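Local coordinates for probable transcriptional regulatory protein aq_1575 (Aquifex aeolicus, PDB 1LFP), which probably binds DNA and acts as a transcriptional regulator of the TACO1 family, at residues 26-31 with 53-58; 41-44 with 48-51; 112-117 with 122-127; 150-155 with 169-174; 161-166 with 200-205. One frame throughout, in Å; residues are numbered along the deposited sequence.

Contact 1 of 5, residues 26-31 with 53-58; sequences SKLIRE and IEQAKK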
# COMPACT_ATOMS: atom_id res chain seq x y z
N SER A 26 5.57 0.64 -12.58
CA SER A 26 5.30 2.07 -12.63
C SER A 26 5.20 2.57 -11.19
O SER A 26 5.75 3.62 -10.85
CB SER A 26 4.02 2.32 -13.42
OG SER A 26 3.68 3.69 -13.37
N LYS A 27 4.51 1.81 -10.34
CA LYS A 27 4.35 2.18 -8.94
C LYS A 27 5.67 2.04 -8.19
O LYS A 27 5.98 2.86 -7.31
CB LYS A 27 3.23 1.34 -8.31
CG LYS A 27 1.87 1.69 -8.98
CD LYS A 27 0.63 0.97 -8.45
CE LYS A 27 -0.65 1.59 -9.10
NZ LYS A 27 -1.89 1.01 -8.55
N LEU A 28 6.49 1.04 -8.54
CA LEU A 28 7.76 0.94 -7.82
C LEU A 28 8.67 2.12 -8.20
O LEU A 28 9.43 2.61 -7.36
CB LEU A 28 8.43 -0.39 -8.12
CG LEU A 28 7.90 -1.56 -7.27
CD1 LEU A 28 8.44 -1.45 -5.86
CD2 LEU A 28 6.40 -1.57 -7.24
N ILE A 29 8.61 2.53 -9.45
CA ILE A 29 9.40 3.66 -9.94
C ILE A 29 8.98 4.92 -9.16
O ILE A 29 9.85 5.71 -8.72
CB ILE A 29 9.13 3.87 -11.44
CG1 ILE A 29 9.79 2.72 -12.23
CG2 ILE A 29 9.63 5.26 -11.86
CD1 ILE A 29 9.59 2.78 -13.71
N ARG A 30 7.67 5.13 -9.01
CA ARG A 30 7.16 6.29 -8.26
C ARG A 30 7.70 6.31 -6.83
O ARG A 30 8.13 7.35 -6.33
CB ARG A 30 5.64 6.25 -8.17
CG ARG A 30 4.93 7.37 -8.85
CD ARG A 30 5.08 7.24 -10.31
NE ARG A 30 3.99 7.92 -10.99
CZ ARG A 30 3.01 7.30 -11.63
NH1 ARG A 30 2.99 5.98 -11.67
NH2 ARG A 30 2.03 8.00 -12.20
N GLU A 31 7.65 5.16 -6.15
CA GLU A 31 8.15 5.05 -4.77
C GLU A 31 9.63 5.41 -4.68
O GLU A 31 10.05 6.12 -3.75
CB GLU A 31 7.85 3.65 -4.22
CG GLU A 31 8.43 3.33 -2.84
CD GLU A 31 7.98 4.25 -1.68
OE1 GLU A 31 8.62 4.16 -0.62
OE2 GLU A 31 6.99 5.03 -1.78
N ILE A 53 14.50 0.29 -3.28
CA ILE A 53 15.44 -0.32 -4.21
C ILE A 53 15.37 -1.84 -4.07
O ILE A 53 15.34 -2.56 -5.07
CB ILE A 53 16.88 0.16 -3.94
CG1 ILE A 53 17.00 1.61 -4.44
CG2 ILE A 53 17.91 -0.77 -4.64
CD1 ILE A 53 18.38 2.23 -4.20
N GLU A 54 15.32 -2.32 -2.84
CA GLU A 54 15.27 -3.75 -2.56
C GLU A 54 14.02 -4.44 -3.12
O GLU A 54 14.08 -5.55 -3.62
CB GLU A 54 15.37 -3.94 -1.05
CG GLU A 54 15.13 -5.33 -0.55
CD GLU A 54 14.85 -5.34 0.94
OE1 GLU A 54 15.69 -4.82 1.71
OE2 GLU A 54 13.79 -5.86 1.35
N GLN A 55 12.88 -3.77 -3.00
CA GLN A 55 11.61 -4.30 -3.46
C GLN A 55 11.57 -4.34 -4.97
O GLN A 55 10.93 -5.20 -5.58
CB GLN A 55 10.47 -3.42 -2.94
CG GLN A 55 9.54 -4.14 -1.98
CD GLN A 55 8.13 -4.23 -2.52
OE1 GLN A 55 7.82 -5.07 -3.37
NE2 GLN A 55 7.25 -3.35 -2.04
N ALA A 56 12.23 -3.37 -5.57
CA ALA A 56 12.28 -3.29 -7.01
C ALA A 56 13.13 -4.44 -7.50
O ALA A 56 12.82 -5.05 -8.50
CB ALA A 56 12.90 -1.97 -7.43
N LYS A 57 14.23 -4.72 -6.80
CA LYS A 57 15.10 -5.79 -7.23
C LYS A 57 14.38 -7.11 -7.08
O LYS A 57 14.49 -7.99 -7.91
CB LYS A 57 16.39 -5.79 -6.42
CG LYS A 57 17.36 -4.71 -6.85
CD LYS A 57 18.67 -4.79 -6.08
CE LYS A 57 19.74 -3.92 -6.72
NZ LYS A 57 19.31 -2.50 -6.85
N LYS A 58 13.60 -7.23 -6.02
CA LYS A 58 12.89 -8.47 -5.75
C LYS A 58 11.82 -8.78 -6.76
O LYS A 58 11.50 -9.95 -6.99
CB LYS A 58 12.29 -8.43 -4.35
CG LYS A 58 12.40 -9.76 -3.64
CD LYS A 58 13.87 -10.20 -3.54
CE LYS A 58 14.73 -9.20 -2.76
NZ LYS A 58 14.38 -9.12 -1.31

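Contact 2 of 5, residues 41-44 with 48-51; sequences PNPE and RLRT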
# COMPACT_ATOMS: atom_id res chain seq x y z
N PRO A 41 19.18 10.99 -2.88
CA PRO A 41 19.54 9.88 -3.79
C PRO A 41 20.59 8.92 -3.22
O PRO A 41 20.88 7.88 -3.81
CB PRO A 41 20.03 10.62 -5.03
CG PRO A 41 20.76 11.76 -4.41
CD PRO A 41 19.78 12.24 -3.35
N ASN A 42 21.17 9.28 -2.08
CA ASN A 42 22.18 8.43 -1.47
C ASN A 42 21.48 7.53 -0.45
O ASN A 42 21.10 7.99 0.62
CB ASN A 42 23.25 9.27 -0.78
CG ASN A 42 24.29 8.42 -0.08
OD1 ASN A 42 25.25 8.93 0.52
ND2 ASN A 42 24.09 7.11 -0.13
N PRO A 43 21.30 6.25 -0.78
CA PRO A 43 20.63 5.31 0.11
C PRO A 43 21.20 5.19 1.51
O PRO A 43 20.50 4.80 2.43
CB PRO A 43 20.68 3.99 -0.66
CG PRO A 43 21.86 4.17 -1.57
CD PRO A 43 21.69 5.58 -2.03
N GLU A 44 22.47 5.54 1.68
CA GLU A 44 23.07 5.42 2.99
C GLU A 44 22.40 6.32 4.04
O GLU A 44 22.37 6.00 5.23
CB GLU A 44 24.56 5.70 2.89
CG GLU A 44 25.22 4.80 1.87
CD GLU A 44 26.72 5.00 1.78
OE1 GLU A 44 27.38 4.27 1.01
OE2 GLU A 44 27.24 5.90 2.47
N ARG A 48 14.18 4.65 3.51
CA ARG A 48 13.04 4.39 2.63
C ARG A 48 13.51 4.00 1.23
O ARG A 48 12.97 3.06 0.63
CB ARG A 48 12.10 5.61 2.57
CG ARG A 48 10.81 5.39 1.78
CD ARG A 48 9.91 6.60 1.89
NE ARG A 48 8.76 6.48 0.99
CZ ARG A 48 7.76 7.35 0.92
NH1 ARG A 48 7.77 8.41 1.69
NH2 ARG A 48 6.76 7.12 0.08
N LEU A 49 14.50 4.73 0.71
CA LEU A 49 15.06 4.46 -0.61
C LEU A 49 15.72 3.10 -0.65
O LEU A 49 15.59 2.35 -1.61
CB LEU A 49 16.07 5.55 -1.00
CG LEU A 49 16.74 5.30 -2.34
CD1 LEU A 49 15.65 5.24 -3.44
CD2 LEU A 49 17.73 6.43 -2.62
N ARG A 50 16.42 2.76 0.43
CA ARG A 50 17.08 1.48 0.53
C ARG A 50 16.03 0.37 0.36
O ARG A 50 16.24 -0.63 -0.33
CB ARG A 50 17.75 1.38 1.90
CG ARG A 50 18.91 0.44 1.99
CD ARG A 50 20.21 1.23 2.11
NE ARG A 50 20.06 2.45 2.92
CZ ARG A 50 19.93 2.46 4.25
NH1 ARG A 50 19.93 1.32 4.93
NH2 ARG A 50 19.81 3.61 4.89
N THR A 51 14.87 0.58 0.95
CA THR A 51 13.83 -0.43 0.88
C THR A 51 13.13 -0.47 -0.47
O THR A 51 12.73 -1.54 -0.95
CB THR A 51 12.79 -0.18 1.97
OG1 THR A 51 13.46 -0.19 3.24
CG2 THR A 51 11.71 -1.26 1.92
O HOH W 1 20.29 5.18 7.58

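Contact 3 of 5, residues 112-117 with 122-127; sequences EVRHVF and GNLGAS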
# COMPACT_ATOMS: atom_id res chain seq x y z
N GLU A 112 -9.66 12.24 -11.49
CA GLU A 112 -9.77 10.82 -11.79
C GLU A 112 -10.36 10.10 -10.58
O GLU A 112 -11.23 9.21 -10.70
CB GLU A 112 -8.39 10.23 -12.08
CG GLU A 112 -7.56 10.99 -13.11
CD GLU A 112 -6.12 10.49 -13.19
OE1 GLU A 112 -5.91 9.27 -13.30
OE2 GLU A 112 -5.19 11.32 -13.15
N VAL A 113 -9.90 10.49 -9.40
CA VAL A 113 -10.35 9.83 -8.17
C VAL A 113 -11.79 10.16 -7.87
O VAL A 113 -12.59 9.27 -7.55
CB VAL A 113 -9.42 10.18 -7.01
CG1 VAL A 113 -10.04 9.72 -5.70
CG2 VAL A 113 -8.07 9.52 -7.20
N ARG A 114 -12.15 11.43 -8.05
CA ARG A 114 -13.51 11.86 -7.83
C ARG A 114 -14.41 11.07 -8.77
O ARG A 114 -15.40 10.56 -8.32
CB ARG A 114 -13.69 13.36 -8.10
CG ARG A 114 -15.07 13.89 -7.66
CD ARG A 114 -15.16 15.42 -7.79
NE ARG A 114 -14.13 16.12 -7.02
CZ ARG A 114 -14.16 16.33 -5.71
NH1 ARG A 114 -15.20 15.92 -4.98
NH2 ARG A 114 -13.16 16.96 -5.11
N HIS A 115 -14.02 10.93 -10.05
CA HIS A 115 -14.84 10.20 -11.00
C HIS A 115 -15.02 8.78 -10.53
O HIS A 115 -16.13 8.26 -10.57
CB HIS A 115 -14.23 10.17 -12.42
CG HIS A 115 -14.43 11.43 -13.21
ND1 HIS A 115 -13.82 12.62 -12.88
CD2 HIS A 115 -15.18 11.69 -14.31
CE1 HIS A 115 -14.18 13.56 -13.73
NE2 HIS A 115 -15.01 13.03 -14.61
N VAL A 116 -13.93 8.14 -10.11
CA VAL A 116 -14.06 6.75 -9.65
C VAL A 116 -15.04 6.64 -8.49
O VAL A 116 -15.88 5.73 -8.45
CB VAL A 116 -12.70 6.18 -9.17
CG1 VAL A 116 -12.90 4.76 -8.65
CG2 VAL A 116 -11.68 6.23 -10.31
N PHE A 117 -14.91 7.52 -7.51
CA PHE A 117 -15.82 7.47 -6.36
C PHE A 117 -17.29 7.60 -6.79
O PHE A 117 -18.12 6.79 -6.42
CB PHE A 117 -15.47 8.59 -5.38
CG PHE A 117 -14.53 8.16 -4.26
CD1 PHE A 117 -15.03 7.58 -3.10
CD2 PHE A 117 -13.15 8.38 -4.36
CE1 PHE A 117 -14.19 7.20 -2.03
CE2 PHE A 117 -12.29 8.01 -3.29
CZ PHE A 117 -12.82 7.42 -2.12
N GLY A 122 -19.93 6.30 -4.50
CA GLY A 122 -19.21 6.83 -3.37
C GLY A 122 -19.13 8.33 -3.52
O GLY A 122 -19.81 8.92 -4.37
N ASN A 123 -18.26 8.95 -2.73
CA ASN A 123 -18.08 10.38 -2.76
C ASN A 123 -16.75 10.82 -2.20
O ASN A 123 -16.47 10.62 -1.03
CB ASN A 123 -19.16 11.06 -1.92
CG ASN A 123 -19.17 12.55 -2.11
OD1 ASN A 123 -19.52 13.30 -1.20
ND2 ASN A 123 -18.82 13.00 -3.32
N LEU A 124 -15.94 11.44 -3.04
CA LEU A 124 -14.66 11.95 -2.58
C LEU A 124 -14.95 13.14 -1.69
O LEU A 124 -15.76 14.00 -2.05
CB LEU A 124 -13.83 12.39 -3.77
CG LEU A 124 -12.47 13.00 -3.45
CD1 LEU A 124 -11.58 12.08 -2.60
CD2 LEU A 124 -11.84 13.30 -4.79
N GLY A 125 -14.32 13.19 -0.52
CA GLY A 125 -14.53 14.28 0.41
C GLY A 125 -13.29 15.15 0.51
O GLY A 125 -12.37 15.06 -0.31
N ALA A 126 -13.28 16.00 1.52
CA ALA A 126 -12.18 16.91 1.75
C ALA A 126 -11.17 16.33 2.71
O ALA A 126 -11.45 15.37 3.42
CB ALA A 126 -12.70 18.22 2.30
N SER A 127 -9.98 16.93 2.71
CA SER A 127 -8.92 16.50 3.59
C SER A 127 -9.45 16.48 4.99
O SER A 127 -10.08 17.44 5.46
CB SER A 127 -7.75 17.48 3.50
OG SER A 127 -7.11 17.39 2.24
O HOH W 2 -16.83 11.84 -5.63

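Contact 4 of 5, residues 150-155 with 169-174; sequences EELLEK and EVHIIY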
# COMPACT_ATOMS: atom_id res chain seq x y z
N GLU A 150 2.42 -20.48 12.90
CA GLU A 150 3.02 -20.57 14.22
C GLU A 150 4.36 -19.86 14.40
O GLU A 150 4.50 -19.01 15.29
CB GLU A 150 3.19 -22.03 14.62
CG GLU A 150 3.58 -22.22 16.08
CD GLU A 150 3.92 -23.66 16.41
OE1 GLU A 150 4.21 -23.95 17.60
OE2 GLU A 150 3.90 -24.51 15.50
N GLU A 151 5.34 -20.22 13.58
CA GLU A 151 6.68 -19.63 13.66
C GLU A 151 6.64 -18.13 13.51
O GLU A 151 7.29 -17.40 14.26
CB GLU A 151 7.58 -20.23 12.57
CG GLU A 151 8.74 -19.35 12.20
CD GLU A 151 9.00 -19.33 10.70
OE1 GLU A 151 9.53 -18.31 10.21
OE2 GLU A 151 8.69 -20.33 10.02
N LEU A 152 5.87 -17.67 12.53
CA LEU A 152 5.77 -16.26 12.27
C LEU A 152 5.06 -15.51 13.39
O LEU A 152 5.48 -14.41 13.77
CB LEU A 152 5.03 -16.02 10.97
CG LEU A 152 5.01 -14.53 10.70
CD1 LEU A 152 6.33 -14.13 10.04
CD2 LEU A 152 3.83 -14.18 9.84
N LEU A 153 3.97 -16.09 13.89
CA LEU A 153 3.21 -15.47 14.96
C LEU A 153 4.18 -15.25 16.13
O LEU A 153 4.18 -14.18 16.73
CB LEU A 153 2.03 -16.37 15.37
CG LEU A 153 0.56 -15.92 15.15
CD1 LEU A 153 0.42 -14.87 14.07
CD2 LEU A 153 -0.27 -17.13 14.81
N GLU A 154 5.03 -16.23 16.41
CA GLU A 154 5.97 -16.09 17.51
C GLU A 154 7.02 -15.02 17.22
O GLU A 154 7.31 -14.16 18.05
CB GLU A 154 6.68 -17.41 17.82
CG GLU A 154 7.86 -17.72 16.89
CD GLU A 154 8.90 -18.63 17.51
OE1 GLU A 154 9.95 -18.87 16.86
OE2 GLU A 154 8.68 -19.10 18.65
N LYS A 155 7.59 -15.05 16.02
CA LYS A 155 8.60 -14.06 15.69
C LYS A 155 8.07 -12.64 15.73
O LYS A 155 8.78 -11.73 16.16
CB LYS A 155 9.23 -14.38 14.34
CG LYS A 155 10.23 -15.52 14.46
CD LYS A 155 10.83 -15.91 13.12
CE LYS A 155 11.54 -17.24 13.22
NZ LYS A 155 12.00 -17.71 11.88
N GLU A 169 -2.20 -16.18 1.79
CA GLU A 169 -1.12 -15.93 0.85
C GLU A 169 -0.05 -15.07 1.51
O GLU A 169 1.14 -15.22 1.24
CB GLU A 169 -1.70 -15.20 -0.35
CG GLU A 169 -2.77 -14.20 0.05
CD GLU A 169 -3.72 -13.89 -1.09
OE1 GLU A 169 -4.67 -13.11 -0.89
OE2 GLU A 169 -3.50 -14.45 -2.18
N VAL A 170 -0.48 -14.16 2.36
CA VAL A 170 0.46 -13.30 3.02
C VAL A 170 0.07 -13.02 4.46
O VAL A 170 -1.11 -12.98 4.83
CB VAL A 170 0.65 -11.97 2.25
CG1 VAL A 170 -0.64 -11.15 2.25
CG2 VAL A 170 1.79 -11.19 2.85
N HIS A 171 1.09 -12.86 5.28
CA HIS A 171 0.88 -12.55 6.68
C HIS A 171 1.17 -11.08 6.76
O HIS A 171 2.02 -10.58 6.05
CB HIS A 171 1.83 -13.38 7.54
CG HIS A 171 1.62 -14.87 7.41
ND1 HIS A 171 0.37 -15.45 7.51
CD2 HIS A 171 2.49 -15.88 7.26
CE1 HIS A 171 0.49 -16.76 7.43
NE2 HIS A 171 1.77 -17.05 7.29
N ILE A 172 0.43 -10.37 7.61
CA ILE A 172 0.61 -8.95 7.75
C ILE A 172 1.04 -8.58 9.15
O ILE A 172 0.45 -9.02 10.14
CB ILE A 172 -0.69 -8.22 7.46
CG1 ILE A 172 -1.04 -8.39 5.98
CG2 ILE A 172 -0.59 -6.78 7.88
CD1 ILE A 172 -2.46 -7.96 5.64
N ILE A 173 2.05 -7.72 9.24
CA ILE A 173 2.55 -7.29 10.53
C ILE A 173 2.51 -5.78 10.57
O ILE A 173 2.98 -5.13 9.65
CB ILE A 173 4.00 -7.76 10.73
CG1 ILE A 173 4.01 -9.28 10.90
CG2 ILE A 173 4.62 -7.07 11.98
CD1 ILE A 173 5.41 -9.90 10.87
N TYR A 174 1.89 -5.23 11.62
CA TYR A 174 1.84 -3.79 11.75
C TYR A 174 2.80 -3.34 12.81
O TYR A 174 3.00 -4.05 13.80
CB TYR A 174 0.45 -3.32 12.19
CG TYR A 174 -0.56 -3.38 11.11
CD1 TYR A 174 -0.70 -2.31 10.23
CD2 TYR A 174 -1.41 -4.46 10.98
CE1 TYR A 174 -1.64 -2.32 9.26
CE2 TYR A 174 -2.39 -4.47 9.99
CZ TYR A 174 -2.50 -3.39 9.14
OH TYR A 174 -3.48 -3.34 8.18

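Contact 5 of 5, residues 161-166 with 200-205; sequences AEDVQP and TWKPIS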
# COMPACT_ATOMS: atom_id res chain seq x y z
N ALA A 161 5.90 -6.47 17.66
CA ALA A 161 4.90 -5.83 16.79
C ALA A 161 3.66 -5.23 17.44
O ALA A 161 3.29 -5.54 18.58
CB ALA A 161 4.46 -6.80 15.71
N GLU A 162 2.99 -4.38 16.68
CA GLU A 162 1.79 -3.70 17.11
C GLU A 162 0.54 -4.58 16.91
O GLU A 162 -0.37 -4.58 17.75
CB GLU A 162 1.67 -2.39 16.31
CG GLU A 162 0.52 -1.48 16.67
CD GLU A 162 0.71 -0.75 17.98
OE1 GLU A 162 -0.27 -0.12 18.42
OE2 GLU A 162 1.81 -0.79 18.57
N ASP A 163 0.53 -5.36 15.82
CA ASP A 163 -0.60 -6.22 15.49
C ASP A 163 -0.22 -7.23 14.41
O ASP A 163 0.56 -6.93 13.52
CB ASP A 163 -1.75 -5.35 14.98
CG ASP A 163 -3.05 -6.10 14.89
OD1 ASP A 163 -4.00 -5.55 14.29
OD2 ASP A 163 -3.13 -7.24 15.42
N VAL A 164 -0.76 -8.44 14.49
CA VAL A 164 -0.45 -9.44 13.47
C VAL A 164 -1.69 -10.16 12.98
O VAL A 164 -2.58 -10.50 13.75
CB VAL A 164 0.51 -10.49 14.00
CG1 VAL A 164 1.83 -9.83 14.37
CG2 VAL A 164 -0.11 -11.16 15.23
N GLN A 165 -1.75 -10.39 11.68
CA GLN A 165 -2.89 -11.11 11.13
C GLN A 165 -2.44 -12.09 10.06
O GLN A 165 -1.95 -11.69 9.01
CB GLN A 165 -3.93 -10.13 10.59
CG GLN A 165 -3.44 -9.11 9.58
CD GLN A 165 -4.52 -8.11 9.23
OE1 GLN A 165 -4.94 -7.32 10.08
NE2 GLN A 165 -5.00 -8.14 7.99
N PRO A 166 -2.61 -13.40 10.31
CA PRO A 166 -2.21 -14.42 9.34
C PRO A 166 -2.96 -14.23 8.03
O PRO A 166 -4.00 -13.56 8.00
CB PRO A 166 -2.59 -15.74 10.02
CG PRO A 166 -2.64 -15.39 11.49
CD PRO A 166 -3.27 -14.02 11.47
N THR A 200 1.57 2.75 6.13
CA THR A 200 0.19 2.73 5.65
C THR A 200 -0.72 3.30 6.74
O THR A 200 -0.25 3.84 7.75
CB THR A 200 -0.25 1.30 5.29
OG1 THR A 200 -1.51 1.33 4.62
CG2 THR A 200 -0.37 0.42 6.53
N TRP A 201 -2.03 3.21 6.53
CA TRP A 201 -2.99 3.70 7.54
C TRP A 201 -3.86 2.49 7.88
O TRP A 201 -4.16 1.72 6.99
CB TRP A 201 -3.85 4.81 6.96
CG TRP A 201 -3.11 6.05 6.77
CD1 TRP A 201 -2.17 6.28 5.81
CD2 TRP A 201 -3.17 7.23 7.58
NE1 TRP A 201 -1.63 7.55 5.99
CE2 TRP A 201 -2.23 8.14 7.07
CE3 TRP A 201 -3.93 7.60 8.71
CZ2 TRP A 201 -2.03 9.41 7.64
CZ3 TRP A 201 -3.74 8.87 9.28
CH2 TRP A 201 -2.80 9.76 8.74
N LYS A 202 -4.17 2.30 9.15
CA LYS A 202 -4.95 1.15 9.59
C LYS A 202 -6.25 1.61 10.25
O LYS A 202 -6.24 2.48 11.10
CB LYS A 202 -4.11 0.35 10.62
CG LYS A 202 -4.80 -0.92 11.17
CD LYS A 202 -3.85 -1.61 12.17
CE LYS A 202 -4.32 -3.05 12.53
NZ LYS A 202 -5.17 -3.09 13.75
N PRO A 203 -7.40 1.04 9.86
CA PRO A 203 -8.63 1.48 10.52
C PRO A 203 -8.62 1.19 12.02
O PRO A 203 -8.10 0.15 12.45
CB PRO A 203 -9.74 0.71 9.79
CG PRO A 203 -9.02 -0.47 9.24
CD PRO A 203 -7.68 0.05 8.81
N ILE A 204 -9.18 2.11 12.81
CA ILE A 204 -9.23 1.93 14.25
C ILE A 204 -10.46 1.13 14.61
O ILE A 204 -10.64 0.68 15.76
CB ILE A 204 -9.27 3.28 14.98
CG1 ILE A 204 -10.61 3.98 14.75
CG2 ILE A 204 -8.15 4.20 14.42
CD1 ILE A 204 -10.82 5.17 15.72
N SER A 205 -11.34 0.97 13.63
CA SER A 205 -12.58 0.21 13.80
C SER A 205 -13.12 -0.04 12.40
O SER A 205 -12.73 0.65 11.45
CB SER A 205 -13.59 1.00 14.61
OG SER A 205 -14.65 0.14 15.02

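Contact 1 of 5, residues 26-31 with 53-58
Leu28 reaches across from residues 26-31 to Gln55 and Ala56 of residues 53-58, and the two helical segments meet through little else. Its CB already points toward the other helix and stands 4.8 Å from Ala56 CB. With CG anti to the carbonyl carbon (chi1 -82°), the side chain swings to the backbone N side, and at the fork the two methyls part company. CD1 does the touching: Leu28 CD1 lies 4.1 Å from Gln55 CB and 4.3 Å from Ala56 N, so it rests in the angle between the root of one side chain and the backbone leading to the next. The Gln55 chain runs at about a right angle to Leu28 and is bent at chi2 (-117°), which brings its amide round past the same methyl, with Gln55 CD 4.4 Å from Leu28 CD1. The glutamine thus folds round the leucine, its CB and its amide both bordering the methyl while CG stands off. Leucine suits a gap of this width, since the CA atoms of Leu28 and Ala56 are 6.2 Å apart, and the small alanine opposite probably helps the helices come that close. No hydrogen bond links the segments; the contact is modest and wholly van der Waals. Ala56 is also packed against Met61 and Ile66, the latter on helix 63-74, while on the other helix Lys27 makes a salt bridge with Glu226. The pair therefore joins helix 21-39 to helix 47-58 within an all-helical N-terminal region, with Arg30 and Glu31 touching Gln232 of strand 231-239.

Contact 2 of 5, residues 41-44 with 48-51
Arg50 turns its guanidinium back onto the carbonyl oxygen of Pro43, seven residues earlier in the chain, and two of its N-H groups converge on that one acceptor. The bond from Arg50 NE is modelled at 2.4 Å to Pro43 O, too short for its exact length to be trusted, though the direction is clear. The bond from Arg50 NH2 to Pro43 O is weak, 2.8 Å long but bent to 127°. The oxygen lies at the guanidinium edge, near its plane, so the flat group meets it with N-H bonds rather than with a face. Arg50 gets there by folding: CG is anti to the backbone N, and bends at chi2 (108°) and chi3 (37°) curl the chain round. A water extends the link, donating to Glu44 O and accepting a weak bond from Arg50 NH2. Pro43 begins a short 3-10 segment that leads into helix 47-58, so the arginine, in the first turn of that helix, ties it to its own lead-in. A proline fits the start of such a segment because its ring holds phi near the helical value and it has no N-H to satisfy. The ring is used as well. Pro43 CB lies 3.9 Å from Arg50 CD, and on the other flank Pro43 CD meets Leu49 CD2 at 4.1 Å, where the two side chains cross obliquely. The same Leu49 CD2 lies 3.7 Å from Pro41 O, so it is lodged under the turn between the two prolines. Leu49 is buried and also touches Thr36 of helix 21-39, while Pro41 leans on Ile70 and Ala74 of helix 63-74.

Contact 3 of 5, residues 112-117 with 122-127
Leu124 and Arg114 meet because of how each chain turns: the leucine extends with CG anti to the backbone N (chi1 177°), and the arginine, extended at first, bends at chi3 (-58°) to lay its guanidinium over the leucine. Leu124 CD2 sits 3.9 Å above the centre of the flat group of Arg114, a hydrophobic lid on one face, and Arg114 NH1 comes to 3.5 Å from Leu124 O. The stem helps too, with Arg114 CB 3.8 Å from Leu124 CD2. On the buried flank Leu124 CD2 meets Val113 CG1 at 4.1 Å, and Phe117 turns a ring face to Leu124 CA, which is offset toward the rim. The arrangement is helix 106-119 followed, after a short turn, by edge strand 123-124 of the mixed sheet, which pairs with strand 83-91 through Asn123 and Gly125. The turn is closed by Gly122 N donating to Phe117 O at 2.7 Å, from 37° above the carbonyl plane. Glycine suits this position, since a CB would lie about 3.1 Å from Phe117 CD1, a tight fit. Without the ring of Phe117, as with an alanine here, a gap would probably open beside Leu124 and the Gly122-Asn123 backbone. A water accepts from Leu124 N at 2.8 Å and from Asn123 ND2, and donates weakly to Arg114 O. On its other side the helix packs through Val113 and Val116 on Leu225 of helix 212-226.

Contact 4 of 5, residues 150-155 with 169-174
Leu152 and His171 run past each other in opposite directions, the leucine reaching down from helix 149-159 and the histidine rising from strand 170-175. Leu152 holds CG anti to its backbone N (chi1 -177°), which directs its two methyls at the sheet. CD2 is set beside His171, obliquely to the ring, but it is modelled too near His171 CB for the exact spacing to be trusted. The other methyl is more ordinary: Leu152 CD1 lies 4.4 Å from Ile173 CD1, whose CB points the same way as that of His171, as alternate residues of a strand do. Val142 of the neighbouring strand and Val192 also touch Leu152, so a branched apolar residue suits the place, with no polar atom of its own to satisfy. On the helix's other flank Lys155 NZ makes a salt bridge to Glu151 OE1 at 3.0 Å, one turn earlier, meeting it from 48° above the carboxylate plane, and also bonds Leu190 O. Burying the polar imidazole of a histidine would probably be costly, yet His171 ND1 is bonded to Gly167 N. A backbone N-H can only donate, so ND1 probably accepts, which is consistent with a neutral ring.

Contact 5 of 5, residues 161-166 with 200-205
Asp163 and Lys202 are joined by a single salt bridge, Lys202 NZ donating to Asp163 OD1 at 2.8 Å. The ammonium comes to the anti side of that oxygen, 19° out of the carboxylate plane, and Lys202 CE follows close behind, 3.1 Å from the same Asp163 OD1. The lysine is extended through its first three torsions and turns only at chi4 (-93°), where the last bond swings NZ onto the carboxylate. The two side chains meet at about a right angle. Such length is required, because the CA atoms of Asp163 and Lys202 are 10.4 Å apart. The residues belong to strands 163-165 and 196-203, the outermost of a four-stranded antiparallel sheet, so the bridge reaches over one face of the sheet across the two strands between. Lysine is apt for this, having a long flexible stem to lie over the intervening surface. That stem passes Tyr174 of strand 170-175, with which Lys202 also makes a cation-pi contact. Glu162 and Asp163 both face Tyr174 in a classic beta bulge, an extra residue in the edge strand that affects where the aspartate is presented. Were the carboxylate of Asp163 lost to an asparagine, the Lys202 ammonium would probably lack its anionic mate and its end be freer to turn. Further back, backbone bonds between Lys202 and Glu135 of strand 134-143 hold the lysine's strand, and Pro203 packs on Ile235.

In the fold
Contact 4 is buried and contacts 1 and 3 are partly so, whereas contacts 2 and 5 lie at the surface, and their chemistry follows suit. Contacts 1 and 4 are carried by van der Waals contact, with no hydrogen bond across the segments; contact 2 rests on an arginine gripping a carbonyl, contact 5 on one ion pair, and contact 3 mixes apolar packing with a backbone bond. Contacts 1 and 2 share helix 47-58 and are tied by the Glu31-Arg48 salt bridge. Contacts 4 and 5 lie on opposite faces of one antiparallel sheet, a helix covering one and a salt bridge crossing the other, and meet at Tyr174. Contact 3 stands apart on the mixed sheet, its centre about 34 Å from that of contact 4.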